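Local coordinates for protein aspartokinase (Synechocystis, PDB 3L76) that probably catalyses the ATP-dependent phosphorylation of aspartate that opens lysine and threonine biosynthesis, and binds lysine and threonine at its regulatory ACT domains, at residues Gln270-Leu275 and Gln478-Arg483; Ala328-Ile333 and Ala347-Glu352; Ile355-Ile360 and Thr563-Ile568; Val264-Asp269 and Ile400-Ala405. All coordinates share one frame; numbering follows the deposited sequence. Where two conformers were deposited one is given.

Followed from the N terminus, the chain opens contact 4 with residues 264-269 and, immediately afterwards, contact 1 with 270-275. Contact 2 then opens and closes locally, 328-333 with 347-352, so it nests inside the loops closed by contacts 1 and 4. Residues 355-360, further along the same strand 348-361, open contact 3. Contact 4 closes first of the remaining three, at 400-405, followed by contact 1 at 478-483 and contact 3 at 563-568; these three cross one another. Strand 348-361 pairs with strands 263-267, 271-279 and 395-401, and so joins all four contacts. Contacts 1 and 3 extend from these strands to the two later ACT domains.

Contact 1: Gln270-Leu275 and Gln478-Arg483; sequences QAKVAL and QSQRCR. With THR (threonine), chain D.
A274 and Q480 mark the nearest backbone approach, their CA atoms 8.3 Å apart, so the two segments meet through side chains and not as paired strands. The contact bridges two ACT domains: K272 and A274 lie on strand 271-279 of one, and Q480 sits at the corner where the chain leaves strand 475-479 of another. K272 reaches across with a chain bent at chi3 (71°), and its NZ gives a hydrogen bond of 2.9 Å to Q480 OE1. The ammonium group lies in the carbonyl plane on a lone pair of that oxygen, at a C=O...N angle of 136°. A long, weak ion pair with E352 is a second tie for the same nitrogen. The other end of the Q480 amide is also held: NE2 donates to S479 OG at 3.1 Å, almost straight (177°) and in the amide plane. With both ends engaged, the two bonds restrain the amide's rotation. A274 packs beside it, its CB 3.9 Å from Q480 OE1. In this buried setting the bonds satisfy polar atoms within the domain interface. Two residues before Q480, Q478 belongs to a threonine pocket completed by residues such as N385, I386 and D454. The ligand's OG1 donates to Q478 OE1 at 2.7 Å and accepts from Q478 NE2 at 2.9 Å.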
loop_
_atom_site.group_PDB
_atom_site.type_symbol
_atom_site.label_atom_id
_atom_site.label_comp_id
_atom_site.label_asym_id
_atom_site.label_seq_id
_atom_site.Cartn_x
_atom_site.Cartn_y
_atom_site.Cartn_z
ATOM N N GLN A 270 -51.073 13.821 16.485
ATOM C CA GLN A 270 -51.131 14.445 15.165
ATOM C C GLN A 270 -52.584 14.539 14.704
ATOM O O GLN A 270 -53.387 13.654 14.980
ATOM C CB GLN A 270 -50.317 13.624 14.140
ATOM C CG GLN A 270 -48.816 13.607 14.374
ATOM C CD GLN A 270 -48.068 14.708 13.620
ATOM O OE1 GLN A 270 -48.459 15.104 12.520
ATOM N NE2 GLN A 270 -46.972 15.190 14.206
ATOM N N ALA A 271 -52.906 15.619 14.007
ATOM C CA ALA A 271 -54.216 15.798 13.377
ATOM C C ALA A 271 -54.060 16.680 12.138
ATOM O O ALA A 271 -53.318 17.667 12.148
ATOM C CB ALA A 271 -55.222 16.411 14.354
ATOM N N LYS A 272 -54.758 16.315 11.072
ATOM C CA LYS A 272 -54.621 17.009 9.798
ATOM C C LYS A 272 -55.695 18.086 9.567
ATOM O O LYS A 272 -56.901 17.867 9.775
ATOM C CB LYS A 272 -54.630 16.001 8.636
ATOM C CG LYS A 272 -54.437 16.630 7.257
ATOM C CD LYS A 272 -54.848 15.692 6.140
ATOM C CE LYS A 272 -56.351 15.511 6.090
ATOM N NZ LYS A 272 -56.807 14.695 4.918
ATOM N N VAL A 273 -55.232 19.259 9.152
ATOM C CA VAL A 273 -56.081 20.227 8.502
ATOM C C VAL A 273 -55.617 20.388 7.051
ATOM O O VAL A 273 -54.439 20.570 6.785
ATOM C CB VAL A 273 -56.034 21.600 9.192
ATOM C CG1 VAL A 273 -56.973 22.538 8.500
ATOM C CG2 VAL A 273 -56.393 21.487 10.674
ATOM N N ALA A 274 -56.546 20.314 6.107
ATOM C CA ALA A 274 -56.208 20.576 4.715
ATOM C C ALA A 274 -57.144 21.634 4.124
ATOM O O ALA A 274 -58.358 21.617 4.360
ATOM C CB ALA A 274 -56.259 19.273 3.895
ATOM N N LEU A 275 -56.556 22.575 3.393
ATOM C CA LEU A 275 -57.298 23.490 2.538
ATOM C C LEU A 275 -57.247 22.978 1.108
ATOM O O LEU A 275 -56.182 22.922 0.510
ATOM C CB LEU A 275 -56.679 24.878 2.583
ATOM C CG LEU A 275 -57.580 25.957 3.176
ATOM C CD1 LEU A 275 -56.927 27.313 3.011
ATOM C CD2 LEU A 275 -58.963 25.928 2.517
ATOM N N GLN A 478 -46.596 13.530 -1.308
ATOM C CA GLN A 478 -47.899 12.962 -1.587
ATOM C C GLN A 478 -48.882 13.540 -0.583
ATOM O O GLN A 478 -48.629 13.525 0.626
ATOM C CB GLN A 478 -47.851 11.431 -1.520
ATOM C CG GLN A 478 -49.204 10.762 -1.666
ATOM C CD GLN A 478 -49.126 9.267 -1.463
ATOM O OE1 GLN A 478 -48.398 8.571 -2.167
ATOM N NE2 GLN A 478 -49.889 8.759 -0.499
ATOM N N SER A 479 -49.992 14.080 -1.082
ATOM C CA SER A 479 -50.931 14.781 -0.213
ATOM C C SER A 479 -52.349 14.211 -0.283
ATOM O O SER A 479 -52.593 13.076 0.128
ATOM C CB SER A 479 -50.910 16.282 -0.503
ATOM O OG SER A 479 -51.579 16.991 0.515
ATOM N N GLN A 480 -53.285 14.981 -0.817
ATOM C CA GLN A 480 -54.692 14.572 -0.756
ATOM C C GLN A 480 -55.101 13.552 -1.818
ATOM O O GLN A 480 -54.379 13.299 -2.786
ATOM C CB GLN A 480 -55.599 15.804 -0.814
ATOM C CG GLN A 480 -55.313 16.819 0.320
ATOM C CD GLN A 480 -55.205 16.118 1.665
ATOM O OE1 GLN A 480 -56.207 15.700 2.246
ATOM N NE2 GLN A 480 -53.986 15.971 2.159
ATOM N N ARG A 481 -56.266 12.951 -1.624
ATOM C CA ARG A 481 -56.920 12.236 -2.714
ATOM C C ARG A 481 -57.301 13.197 -3.847
ATOM O O ARG A 481 -57.700 14.341 -3.607
ATOM C CB ARG A 481 -58.146 11.496 -2.216
ATOM C CG ARG A 481 -57.775 10.329 -1.333
ATOM C CD ARG A 481 -58.976 9.526 -0.897
ATOM N NE ARG A 481 -58.606 8.160 -0.543
ATOM C CZ ARG A 481 -59.466 7.228 -0.143
ATOM N NH1 ARG A 481 -60.760 7.511 -0.044
ATOM N NH2 ARG A 481 -59.035 6.007 0.155
ATOM N N CYS A 482 -57.131 12.733 -5.077
ATOM C CA CYS A 482 -57.509 13.493 -6.272
ATOM C C CYS A 482 -59.021 13.762 -6.304
ATOM O O CYS A 482 -59.823 12.869 -6.005
ATOM C CB CYS A 482 -57.155 12.693 -7.530
ATOM S SG CYS A 482 -55.478 12.168 -7.640
ATOM N N ARG A 483 -59.425 14.973 -6.676
ATOM C CA ARG A 483 -60.858 15.203 -6.918
ATOM C C ARG A 483 -61.315 14.566 -8.246
ATOM O O ARG A 483 -60.910 14.980 -9.344
ATOM C CB ARG A 483 -61.199 16.690 -6.890
ATOM C CG ARG A 483 -60.389 17.474 -5.895
ATOM C CD ARG A 483 -60.748 18.933 -5.951
ATOM N NE ARG A 483 -60.253 19.622 -7.146
ATOM C CZ ARG A 483 -59.064 20.221 -7.225
ATOM N NH1 ARG A 483 -58.226 20.183 -6.185
ATOM N NH2 ARG A 483 -58.704 20.857 -8.344
HETATM N N THR D . -51.724 4.750 -0.925
HETATM C CA THR D . -50.705 4.267 -1.855
HETATM C C THR D . -49.789 3.285 -1.144
HETATM O O THR D . -49.866 3.132 0.089
HETATM C CB THR D . -49.850 5.403 -2.431
HETATM O OG1 THR D . -49.176 6.085 -1.360
HETATM C CG2 THR D . -50.722 6.391 -3.231
HETATM O OXT THR D . -48.970 2.632 -1.807
#

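Contact 2: Ala328-Ile333 and Ala347-Glu352; sequences AVTSAI and AEIIVE
T330 and S331, consecutive residues of helix 323-333, rest on I349 of strand 348-361, a helix-on-sheet contact within the first ACT domain. T330 comes first and carries the more buried part. Its methyl group stands anti to the backbone N, where CG2 meets I349 CG1 at 3.7 Å, the two side chains passing at a slant. The hydroxyl of T330 is turned to its own helix and bonds to the carbonyl of A326. I292 of helix 284-294 and L275 of strand 271-279 also touch T330, so its methyl belongs to the layer between helices and sheet. S331 follows at the more open border. There the backbone does much of the touching, with S331 CA 4.0 Å from I349 CD1, while S331 OG lies 4.1 Å from I349 CB and makes a weak bond back to E327. Two residues on, I333 N donates to V329 O at 3.1 Å as the helix nears its end. I349 was deposited in two conformers, so the distances to its outer carbons describe one of them. With both hydroxyls directed into the helix, what joins helix to strand is non-directional apolar packing, which fixes no single orientation as a hydrogen bond would.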
loop_
_atom_site.group_PDB
_atom_site.type_symbol
_atom_site.label_atom_id
_atom_site.label_comp_id
_atom_site.label_asym_id
_atom_site.label_seq_id
_atom_site.Cartn_x
_atom_site.Cartn_y
_atom_site.Cartn_z
ATOM N N ALA A 328 -60.897 26.044 12.940
ATOM C CA ALA A 328 -61.685 27.263 12.986
ATOM C C ALA A 328 -60.963 28.422 12.299
ATOM O O ALA A 328 -61.545 29.106 11.460
ATOM C CB ALA A 328 -62.041 27.615 14.429
ATOM N N VAL A 329 -59.698 28.631 12.647
ATOM C CA VAL A 329 -58.903 29.709 12.061
ATOM C C VAL A 329 -58.779 29.544 10.556
ATOM O O VAL A 329 -58.929 30.504 9.798
ATOM C CB VAL A 329 -57.482 29.750 12.635
ATOM C CG1 VAL A 329 -56.740 30.947 12.064
ATOM C CG2 VAL A 329 -57.525 29.805 14.155
ATOM N N THR A 330 -58.485 28.319 10.130
ATOM C CA THR A 330 -58.396 28.005 8.713
ATOM C C THR A 330 -59.735 28.272 8.021
ATOM O O THR A 330 -59.774 28.889 6.956
ATOM C CB THR A 330 -57.918 26.543 8.479
ATOM O OG1 THR A 330 -56.642 26.339 9.117
ATOM C CG2 THR A 330 -57.785 26.243 6.983
ATOM N N SER A 331 -60.830 27.830 8.639
ATOM C CA SER A 331 -62.163 28.062 8.086
ATOM C C SER A 331 -62.460 29.539 7.876
ATOM O O SER A 331 -63.290 29.894 7.032
ATOM C CB SER A 331 -63.253 27.432 8.958
ATOM O OG SER A 331 -63.325 26.028 8.755
ATOM N N ALA A 332 -61.766 30.394 8.622
ATOM C CA ALA A 332 -62.038 31.826 8.565
ATOM C C ALA A 332 -61.184 32.573 7.533
ATOM O O ALA A 332 -61.628 33.548 6.935
ATOM C CB ALA A 332 -61.890 32.444 9.946
ATOM N N ILE A 333 -59.957 32.118 7.333
ATOM C CA ILE A 333 -59.102 32.686 6.298
ATOM C C ILE A 333 -59.597 32.299 4.900
ATOM O O ILE A 333 -59.563 33.103 3.967
ATOM C CB ILE A 333 -57.664 32.182 6.429
ATOM C CG1 ILE A 333 -57.194 32.275 7.880
ATOM C CG2 ILE A 333 -56.752 32.962 5.501
ATOM C CD1 ILE A 333 -55.912 31.526 8.135
ATOM N N ALA A 347 -61.366 26.622 -2.037
ATOM C CA ALA A 347 -60.832 26.733 -0.688
ATOM C C ALA A 347 -61.766 26.150 0.382
ATOM O O ALA A 347 -62.341 26.883 1.176
ATOM C CB ALA A 347 -60.531 28.184 -0.390
ATOM N N GLU A 348 -61.906 24.830 0.390
ATOM C CA GLU A 348 -62.782 24.109 1.310
ATOM C C GLU A 348 -61.899 23.406 2.334
ATOM O O GLU A 348 -60.809 22.941 1.999
ATOM C CB GLU A 348 -63.632 23.110 0.518
ATOM C CG GLU A 348 -64.157 21.910 1.294
ATOM C CD GLU A 348 -64.564 20.761 0.378
ATOM O OE1 GLU A 348 -65.119 19.765 0.895
ATOM O OE2 GLU A 348 -64.320 20.855 -0.850
ATOM N N ILE A 349 -62.355 23.338 3.579
ATOM C CA ILE A 349 -61.537 22.801 4.653
ATOM C C ILE A 349 -61.968 21.387 5.057
ATOM O O ILE A 349 -63.165 21.103 5.162
ATOM C CB ILE A 349 -61.534 23.754 5.866
ATOM C CG1 ILE A 349 -61.004 25.127 5.450
ATOM C CG2 ILE A 349 -60.708 23.190 7.012
ATOM C CD1 ILE A 349 -62.026 25.968 4.686
ATOM N N ILE A 350 -60.985 20.500 5.255
ATOM C CA ILE A 350 -61.249 19.172 5.801
ATOM C C ILE A 350 -60.292 18.916 6.944
ATOM O O ILE A 350 -59.298 19.626 7.113
ATOM C CB ILE A 350 -61.152 18.051 4.758
ATOM C CG1 ILE A 350 -59.683 17.797 4.385
ATOM C CG2 ILE A 350 -62.048 18.365 3.559
ATOM C CD1 ILE A 350 -59.484 17.018 3.102
ATOM N N VAL A 351 -60.590 17.885 7.719
ATOM C CA VAL A 351 -59.931 17.685 8.986
ATOM C C VAL A 351 -59.891 16.180 9.201
ATOM O O VAL A 351 -60.817 15.482 8.806
ATOM C CB VAL A 351 -60.725 18.452 10.081
ATOM C CG1 VAL A 351 -61.770 17.559 10.725
ATOM C CG2 VAL A 351 -59.810 19.032 11.081
ATOM N N GLU A 352 -58.804 15.667 9.773
ATOM C CA GLU A 352 -58.672 14.221 9.962
ATOM C C GLU A 352 -57.977 13.918 11.285
ATOM O O GLU A 352 -56.813 14.263 11.478
ATOM C CB GLU A 352 -57.913 13.608 8.785
ATOM C CG GLU A 352 -57.928 12.081 8.735
ATOM C CD GLU A 352 -56.967 11.529 7.719
ATOM O OE1 GLU A 352 -56.238 12.322 7.078
ATOM O OE2 GLU A 352 -56.932 10.297 7.572
#

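Contact 3: Ile355-Ile360 and Thr563-Ile568; sequences IAKIAI and TSEIKI. With LYS (lysine), chain E.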
loop_
_atom_site.group_PDB
_atom_site.type_symbol
_atom_site.label_atom_id
_atom_site.label_comp_id
_atom_site.label_asym_id
_atom_site.label_seq_id
_atom_site.Cartn_x
_atom_site.Cartn_y
_atom_site.Cartn_z
ATOM N N ILE A 355 -54.912 9.910 12.790
ATOM C CA ILE A 355 -53.703 9.632 12.046
ATOM C C ILE A 355 -52.494 9.496 12.979
ATOM O O ILE A 355 -52.530 9.899 14.148
ATOM C CB ILE A 355 -53.403 10.763 11.058
ATOM C CG1 ILE A 355 -53.328 12.101 11.803
ATOM C CG2 ILE A 355 -54.449 10.791 9.981
ATOM C CD1 ILE A 355 -52.855 13.265 10.958
ATOM N N ALA A 356 -51.422 8.925 12.445
ATOM C CA ALA A 356 -50.137 8.923 13.120
ATOM C C ALA A 356 -49.096 9.281 12.087
ATOM O O ALA A 356 -49.298 9.075 10.883
ATOM C CB ALA A 356 -49.836 7.561 13.744
ATOM N N LYS A 357 -47.993 9.846 12.552
ATOM C CA LYS A 357 -46.840 10.062 11.693
ATOM C C LYS A 357 -45.746 9.043 12.005
ATOM O O LYS A 357 -45.352 8.870 13.167
ATOM C CB LYS A 357 -46.309 11.477 11.865
ATOM C CG LYS A 357 -45.135 11.758 10.961
ATOM C CD LYS A 357 -44.527 13.140 11.208
ATOM C CE LYS A 357 -44.103 13.314 12.662
ATOM N NZ LYS A 357 -43.263 14.521 12.800
ATOM N N ILE A 358 -45.286 8.332 10.985
ATOM C CA ILE A 358 -44.132 7.454 11.151
ATOM C C ILE A 358 -43.028 7.901 10.219
ATOM O O ILE A 358 -43.289 8.505 9.181
ATOM C CB ILE A 358 -44.451 5.974 10.898
ATOM C CG1 ILE A 358 -44.960 5.785 9.474
ATOM C CG2 ILE A 358 -45.474 5.478 11.892
ATOM C CD1 ILE A 358 -45.434 4.387 9.206
ATOM N N ALA A 359 -41.788 7.617 10.598
ATOM C CA ALA A 359 -40.652 7.990 9.761
ATOM C C ALA A 359 -39.499 7.021 9.889
ATOM O O ALA A 359 -39.344 6.324 10.908
ATOM C CB ALA A 359 -40.191 9.375 10.113
ATOM N N ILE A 360 -38.687 6.981 8.846
ATOM C CA ILE A 360 -37.359 6.398 8.956
ATOM C C ILE A 360 -36.390 7.552 8.825
ATOM O O ILE A 360 -36.616 8.489 8.059
ATOM C CB ILE A 360 -37.104 5.330 7.895
ATOM C CG1 ILE A 360 -37.193 5.944 6.483
ATOM C CG2 ILE A 360 -38.082 4.175 8.086
ATOM C CD1 ILE A 360 -36.906 4.943 5.372
ATOM N N THR A 563 -41.675 18.912 4.274
ATOM C CA THR A 563 -41.229 19.318 5.589
ATOM C C THR A 563 -40.623 18.169 6.417
ATOM O O THR A 563 -40.882 16.994 6.161
ATOM C CB THR A 563 -42.419 19.995 6.309
ATOM O OG1 THR A 563 -42.078 21.334 6.682
ATOM C CG2 THR A 563 -42.876 19.205 7.481
ATOM N N SER A 564 -39.754 18.518 7.358
ATOM C CA SER A 564 -39.514 17.680 8.536
ATOM C C SER A 564 -39.642 18.602 9.746
ATOM O O SER A 564 -40.018 19.760 9.601
ATOM C CB SER A 564 -38.150 16.984 8.488
ATOM O OG SER A 564 -37.089 17.886 8.689
ATOM N N GLU A 565 -39.351 18.120 10.941
ATOM C CA GLU A 565 -39.474 18.998 12.109
ATOM C C GLU A 565 -38.556 20.223 12.049
ATOM O O GLU A 565 -38.830 21.228 12.690
ATOM C CB GLU A 565 -39.223 18.237 13.414
ATOM C CG GLU A 565 -40.088 16.995 13.613
ATOM C CD GLU A 565 -39.601 15.823 12.803
ATOM O OE1 GLU A 565 -38.538 15.950 12.158
ATOM O OE2 GLU A 565 -40.272 14.775 12.830
ATOM N N ILE A 566 -37.465 20.146 11.291
ATOM C CA ILE A 566 -36.480 21.230 11.297
ATOM C C ILE A 566 -36.055 21.697 9.906
ATOM O O ILE A 566 -35.183 22.552 9.774
ATOM C CB ILE A 566 -35.206 20.860 12.142
ATOM C CG1 ILE A 566 -34.320 19.846 11.414
ATOM C CG2 ILE A 566 -35.599 20.317 13.519
ATOM C CD1 ILE A 566 -33.059 19.486 12.192
ATOM N N LYS A 567 -36.670 21.131 8.873
ATOM C CA LYS A 567 -36.390 21.533 7.492
ATOM C C LYS A 567 -37.679 21.823 6.746
ATOM O O LYS A 567 -38.602 21.013 6.772
ATOM C CB LYS A 567 -35.623 20.448 6.735
ATOM C CG LYS A 567 -35.146 20.895 5.362
ATOM C CD LYS A 567 -34.282 19.826 4.661
ATOM C CE LYS A 567 -33.371 20.451 3.592
ATOM N NZ LYS A 567 -32.878 19.434 2.636
ATOM N N ILE A 568 -37.741 22.987 6.104
ATOM C CA ILE A 568 -38.799 23.296 5.144
ATOM C C ILE A 568 -38.172 23.478 3.766
ATOM O O ILE A 568 -37.217 24.238 3.615
ATOM C CB ILE A 568 -39.607 24.563 5.511
ATOM C CG1 ILE A 568 -40.189 24.459 6.922
ATOM C CG2 ILE A 568 -40.742 24.757 4.524
ATOM C CD1 ILE A 568 -40.394 25.805 7.590
HETATM N N LYS E . -43.237 24.647 13.579
HETATM C CA LYS E . -42.903 25.708 12.640
HETATM C C LYS E . -44.132 26.595 12.394
HETATM O O LYS E . -45.230 26.322 12.905
HETATM C CB LYS E . -42.357 25.134 11.325
HETATM C CG LYS E . -43.277 24.111 10.622
HETATM C CD LYS E . -42.641 23.597 9.314
HETATM C CE LYS E . -41.536 22.576 9.581
HETATM N NZ LYS E . -42.046 21.453 10.444
HETATM O OXT LYS E . -44.049 27.614 11.704
#
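K357 runs extended from its backbone until a bend at chi3 (57°) swings NZ toward E565, whose own chain folds at chi2 (78°) and brings the carboxylate to meet it. The result is a salt bridge between ACT domains, joining strand 348-361 to the tip of the β-hairpin formed by strands 560-563 and 567-573. K357 NZ approaches E565 OE2 at 3.0 Å, on the anti side and 30° out of the carboxylate plane. Each charge has a further partner: D300 pairs with the K357 ammonium, and K395 with E565 OE1, so acids and bases form a small network. Were E565 an alanine, K395 would probably be left without this acidic mate, and K357 would be likely to depend on D300 alone of the two acids described here. The hairpin is closed by S564 N donating to K567 O at 2.8 Å. S564 OG bonds to E204 of helix 199-204, which ties the turn to the amino acid kinase part of the chain. The turn also forms one wall of a lysine pocket, to which D300 adds its backbone carbonyl. I568 CG1 lies 3.5 Å from CE of the bound lysine, an apolar contact beside the ligand's aliphatic chain. At the end of that chain, the ligand's NZ donates to S564 O at 2.8 Å.

Contact 4: Val264-Asp269 and Ile400-Ala405; sequences VEYDAD and IDQRDA
Y266 packs against A405 and ends at Q402, bringing strand 263-267 against the turn that leads from strand 395-401 into helix 405-415 of an ACT domain. Strand 348-361 runs between the two strands and pairs with both. The close-packed part is apolar: the CB of buried A405 comes to 3.5 Å from Y266 CE1, approaching the ring obliquely, while A356 and I409 also touch this tyrosine. With CG anti to the backbone N (chi1 163°), the ring is carried toward the turn. Its hydroxyl donates to Q402 OE1 at 3.2 Å, in the carbonyl plane on a lone pair, though the C=O...O angle of 100° is sharply bent. Ring and amide are nearly coplanar, 26° apart, and the amide oxygen sits at the ring's edge. With a leucine there, lacking ring and hydroxyl, the Q402 amide is likely to lose its phenolic mate and a gap to open beside A405. Toward solvent the contact is looser. Q402 has two deposited conformers and touches a crystal neighbour, so its bond is less certain, and A268 CB stays 3.9 Å from Q402 OE1. Just before Q402, D401 forms an Asx turn, its OD1 accepting from R403 N. The exposed R403 guanidinium grips the same carboxylate side-on, with NE on OD1 and NH2 2.9 Å from D401 OD2.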
loop_
_atom_site.group_PDB
_atom_site.type_symbol
_atom_site.label_atom_id
_atom_site.label_comp_id
_atom_site.label_asym_id
_atom_site.label_seq_id
_atom_site.Cartn_x
_atom_site.Cartn_y
_atom_site.Cartn_z
ATOM N N VAL A 264 -36.183 4.626 13.662
ATOM C CA VAL A 264 -37.599 4.671 13.316
ATOM C C VAL A 264 -38.286 5.630 14.277
ATOM O O VAL A 264 -37.965 5.649 15.472
ATOM C CB VAL A 264 -38.314 3.284 13.460
ATOM C CG1 VAL A 264 -39.797 3.457 13.304
ATOM C CG2 VAL A 264 -37.844 2.303 12.430
ATOM N N GLU A 265 -39.242 6.410 13.768
ATOM C CA GLU A 265 -39.960 7.374 14.604
ATOM C C GLU A 265 -41.477 7.255 14.505
ATOM O O GLU A 265 -42.002 6.904 13.453
ATOM C CB GLU A 265 -39.507 8.782 14.271
ATOM C CG GLU A 265 -38.069 9.017 14.642
ATOM C CD GLU A 265 -37.502 10.287 14.061
ATOM O OE1 GLU A 265 -38.231 10.991 13.355
ATOM O OE2 GLU A 265 -36.313 10.581 14.300
ATOM N N TYR A 266 -42.173 7.536 15.608
ATOM C CA TYR A 266 -43.627 7.419 15.661
ATOM C C TYR A 266 -44.212 8.505 16.540
ATOM O O TYR A 266 -43.774 8.671 17.662
ATOM C CB TYR A 266 -44.050 6.042 16.179
ATOM C CG TYR A 266 -45.498 5.938 16.647
ATOM C CD1 TYR A 266 -46.565 6.255 15.808
ATOM C CD2 TYR A 266 -45.790 5.492 17.918
ATOM C CE1 TYR A 266 -47.888 6.133 16.242
ATOM C CE2 TYR A 266 -47.089 5.373 18.355
ATOM C CZ TYR A 266 -48.131 5.693 17.520
ATOM O OH TYR A 266 -49.420 5.573 17.980
ATOM N N ASP A 267 -45.208 9.226 16.022
ATOM C CA ASP A 267 -45.854 10.326 16.748
ATOM C C ASP A 267 -47.364 10.268 16.574
ATOM O O ASP A 267 -47.899 10.523 15.489
ATOM C CB ASP A 267 -45.321 11.674 16.262
ATOM C CG ASP A 267 -45.937 12.850 16.985
ATOM O OD1 ASP A 267 -46.823 12.657 17.848
ATOM O OD2 ASP A 267 -45.522 13.980 16.671
ATOM N N ALA A 268 -48.056 9.938 17.649
ATOM C CA ALA A 268 -49.503 9.756 17.573
ATOM C C ALA A 268 -50.273 11.060 17.824
ATOM O O ALA A 268 -51.466 11.162 17.526
ATOM C CB ALA A 268 -49.954 8.663 18.539
ATOM N N ASP A 269 -49.582 12.057 18.365
ATOM C CA ASP A 269 -50.210 13.325 18.682
ATOM C C ASP A 269 -50.215 14.200 17.429
ATOM O O ASP A 269 -49.459 15.169 17.314
ATOM C CB ASP A 269 -49.468 13.996 19.837
ATOM C CG ASP A 269 -50.186 15.217 20.363
ATOM O OD1 ASP A 269 -51.367 15.428 20.010
ATOM O OD2 ASP A 269 -49.550 15.965 21.124
ATOM N N ILE A 400 -50.271 7.868 8.367
ATOM C CA ILE A 400 -51.049 6.631 8.265
ATOM C C ILE A 400 -52.243 6.621 9.219
ATOM O O ILE A 400 -52.328 7.409 10.165
ATOM C CB ILE A 400 -50.200 5.372 8.572
ATOM C CG1 ILE A 400 -49.560 5.485 9.951
ATOM C CG2 ILE A 400 -49.116 5.145 7.517
ATOM C CD1 ILE A 400 -49.178 4.145 10.522
ATOM N N ASP A 401 -53.179 5.722 8.968
ATOM C CA ASP A 401 -54.245 5.515 9.921
ATOM C C ASP A 401 -53.649 5.102 11.267
ATOM O O ASP A 401 -52.907 4.118 11.355
ATOM C CB ASP A 401 -55.199 4.426 9.439
ATOM C CG ASP A 401 -56.533 4.430 10.191
ATOM O OD1 ASP A 401 -56.537 4.385 11.442
ATOM O OD2 ASP A 401 -57.584 4.457 9.517
ATOM N N GLN A 402 -54.000 5.848 12.312
ATOM C CA GLN A 402 -53.542 5.563 13.669
ATOM C C GLN A 402 -53.669 4.089 14.035
ATOM O O GLN A 402 -52.835 3.549 14.754
ATOM C CB GLN A 402 -54.313 6.403 14.687
ATOM C CG GLN A 402 -54.215 5.892 16.121
ATOM C CD GLN A 402 -52.781 5.743 16.589
ATOM O OE1 GLN A 402 -51.876 6.404 16.078
ATOM N NE2 GLN A 402 -52.564 4.867 17.562
ATOM N N ARG A 403 -54.710 3.431 13.547
ATOM C CA ARG A 403 -54.900 2.018 13.879
ATOM C C ARG A 403 -53.818 1.097 13.300
ATOM O O ARG A 403 -53.666 -0.033 13.741
ATOM C CB ARG A 403 -56.281 1.544 13.436
ATOM C CG ARG A 403 -57.412 2.056 14.295
ATOM C CD ARG A 403 -58.747 1.760 13.641
ATOM N NE ARG A 403 -58.832 2.394 12.338
ATOM C CZ ARG A 403 -59.914 2.380 11.580
ATOM N NH1 ARG A 403 -61.005 1.767 12.008
ATOM N NH2 ARG A 403 -59.895 2.987 10.401
ATOM N N ASP A 404 -53.087 1.576 12.296
ATOM C CA ASP A 404 -52.104 0.759 11.594
ATOM C C ASP A 404 -50.726 0.913 12.254
ATOM O O ASP A 404 -49.781 0.204 11.921
ATOM C CB ASP A 404 -52.014 1.168 10.102
ATOM C CG ASP A 404 -53.195 0.689 9.277
ATOM O OD1 ASP A 404 -53.853 -0.305 9.663
ATOM O OD2 ASP A 404 -53.458 1.321 8.227
ATOM N N ALA A 405 -50.625 1.853 13.188
ATOM C CA ALA A 405 -49.348 2.254 13.776
ATOM C C ALA A 405 -48.528 1.121 14.403
ATOM O O ALA A 405 -47.324 1.031 14.194
ATOM C CB ALA A 405 -49.562 3.374 14.802
#